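Local coordinates for PPC domain-containing protein (Pyrococcus horikoshii, PDB 2DT4), which is of unknown function but belongs to the plant- and prokaryote-conserved (PPC) domain family, whose plant members typically pair this domain with AT-hook DNA-binding motifs, at residues Phe14-Pro17 with Glu18-Leu22. Numbering follows the deposited sequence.
Sequences FRVP and EGEEL
Val16 splits its two methyls between Glu20 and Leu22, one branch to each. CG1 lies 3.8 Å from Glu20 CB, with Glu20 CG slightly farther off, while CG2 stands 4.0 Å from Leu22 CD1; both side chains cross the valine at roughly a right angle. The split follows from chi1 of Val16 (178°), which turns CG1 anti to the backbone N and leaves CG2 beside that N, where it also meets the edge of the Phe14 ring in plane. Between these contacts the chain reverses through a type II beta turn, Pro17 to Glu20, closed by Glu20 N donating to Pro17 O at 3.3 Å; the N-H points nearly straight at the oxygen (164°) but comes in tilted 33° from the carbonyl plane. Gly19 occupies the third position with a positive phi, where a CB would press against the preceding carbonyl O. The turn joins strand 5-16 to helix 22-33, whose N-cap is Glu21: its carboxylate accepts from Leu23 N and also binds Gly109 N of strand 106-111. Glu20 CB and CG both pass 3.6 Å from Pro17 O, so the aliphatic part of this glutamate lies alongside that oxygen before the chain bends at chi2. Tyr25 of the helix packs against Val16, Pro17 and Glu20. At the interface with the second subunit, Glu18 continues beyond CB as an extended chain, and its OE1 hydrogen-bonds Tyr133 OH of that subunit. A water accepts from Glu18 N at 3.0 Å and, weakly, from Arg15 NH2, while Arg15 NE bonds Trp138 O of that same neighbouring subunit.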
loop_
_atom_site.group_PDB
_atom_site.type_symbol
_atom_site.label_atom_id
_atom_site.label_comp_id
_atom_site.label_asym_id
_atom_site.label_seq_id
_atom_site.Cartn_x
_atom_site.Cartn_y
_atom_site.Cartn_z
ATOM N N PHE A 14 -13.606 -6.154 -3.056
ATOM C CA PHE A 14 -14.681 -6.770 -2.282
ATOM C C PHE A 14 -14.530 -6.528 -0.802
ATOM O O PHE A 14 -13.417 -6.245 -0.293
ATOM C CB PHE A 14 -14.774 -8.284 -2.553
ATOM C CG PHE A 14 -13.476 -9.029 -2.404
ATOM C CD1 PHE A 14 -13.004 -9.418 -1.160
ATOM C CD2 PHE A 14 -12.717 -9.307 -3.507
ATOM C CE1 PHE A 14 -11.768 -10.076 -1.039
ATOM C CE2 PHE A 14 -11.513 -9.965 -3.400
ATOM C CZ PHE A 14 -11.020 -10.335 -2.166
ATOM N N ARG A 15 -15.660 -6.669 -0.112
ATOM C CA ARG A 15 -15.672 -6.693 1.327
ATOM C C ARG A 15 -15.762 -8.107 1.840
ATOM O O ARG A 15 -16.648 -8.865 1.462
ATOM C CB ARG A 15 -16.839 -5.895 1.892
ATOM C CG ARG A 15 -16.844 -5.944 3.388
ATOM C CD ARG A 15 -17.633 -4.856 4.029
ATOM N NE ARG A 15 -19.053 -5.038 3.821
ATOM C CZ ARG A 15 -19.882 -5.669 4.660
ATOM N NH1 ARG A 15 -21.192 -5.732 4.390
ATOM N NH2 ARG A 15 -19.434 -6.280 5.719
ATOM N N VAL A 16 -14.829 -8.433 2.722
ATOM C CA VAL A 16 -14.777 -9.728 3.364
ATOM C C VAL A 16 -15.804 -9.746 4.508
ATOM O O VAL A 16 -15.827 -8.826 5.314
ATOM C CB VAL A 16 -13.348 -9.971 3.930
ATOM C CG1 VAL A 16 -13.283 -11.295 4.644
ATOM C CG2 VAL A 16 -12.303 -9.889 2.859
ATOM N N PRO A 17 -16.642 -10.788 4.605
ATOM C CA PRO A 17 -17.604 -10.862 5.706
ATOM C C PRO A 17 -16.996 -10.779 7.104
ATOM O O PRO A 17 -15.929 -11.333 7.371
ATOM C CB PRO A 17 -18.270 -12.221 5.480
ATOM C CG PRO A 17 -18.193 -12.425 4.055
ATOM C CD PRO A 17 -16.820 -11.895 3.666
ATOM N N GLU A 18 -17.720 -10.099 7.996
ATOM C CA GLU A 18 -17.390 -10.063 9.419
ATOM C C GLU A 18 -17.205 -11.493 9.941
ATOM O O GLU A 18 -18.047 -12.383 9.710
ATOM C CB GLU A 18 -18.472 -9.337 10.219
ATOM C CG GLU A 18 -18.203 -9.282 11.720
ATOM C CD GLU A 18 -19.378 -8.775 12.537
ATOM O OE1 GLU A 18 -20.532 -8.791 12.040
ATOM O OE2 GLU A 18 -19.126 -8.382 13.687
ATOM N N GLY A 19 -16.144 -11.652 10.728
ATOM C CA GLY A 19 -15.855 -12.931 11.349
ATOM C C GLY A 19 -14.978 -13.904 10.607
ATOM O O GLY A 19 -14.506 -14.891 11.213
ATOM N N GLU A 20 -14.673 -13.601 9.339
ATOM C CA GLU A 20 -13.744 -14.468 8.616
ATOM C C GLU A 20 -12.373 -14.195 9.185
ATOM O O GLU A 20 -12.093 -13.047 9.607
ATOM C CB GLU A 20 -13.725 -14.130 7.121
ATOM C CG GLU A 20 -14.952 -14.644 6.395
ATOM C CD GLU A 20 -14.801 -16.066 5.832
ATOM O OE1 GLU A 20 -13.740 -16.711 5.936
ATOM O OE2 GLU A 20 -15.789 -16.540 5.227
ATOM N N GLU A 21 -11.486 -15.167 9.002
ATOM C CA GLU A 21 -10.072 -14.929 9.305
ATOM C C GLU A 21 -9.544 -14.496 7.939
ATOM O O GLU A 21 -9.765 -15.170 6.929
ATOM C CB GLU A 21 -9.328 -16.156 9.807
ATOM C CG GLU A 21 -7.922 -15.852 10.331
ATOM C CD GLU A 21 -6.937 -15.610 9.234
ATOM O OE1 GLU A 21 -6.795 -16.496 8.356
ATOM O OE2 GLU A 21 -6.278 -14.546 9.248
ATOM N N LEU A 22 -8.960 -13.288 7.925
ATOM C CA LEU A 22 -8.585 -12.689 6.641
ATOM C C LEU A 22 -7.724 -13.524 5.674
ATOM O O LEU A 22 -8.027 -13.602 4.472
ATOM C CB LEU A 22 -7.941 -11.334 6.923
ATOM C CG LEU A 22 -7.616 -10.478 5.700
ATOM C CD1 LEU A 22 -8.866 -10.252 4.869
ATOM C CD2 LEU A 22 -6.984 -9.153 6.143
HETATM O O HOH W 1 -20.421 -9.083 7.363
#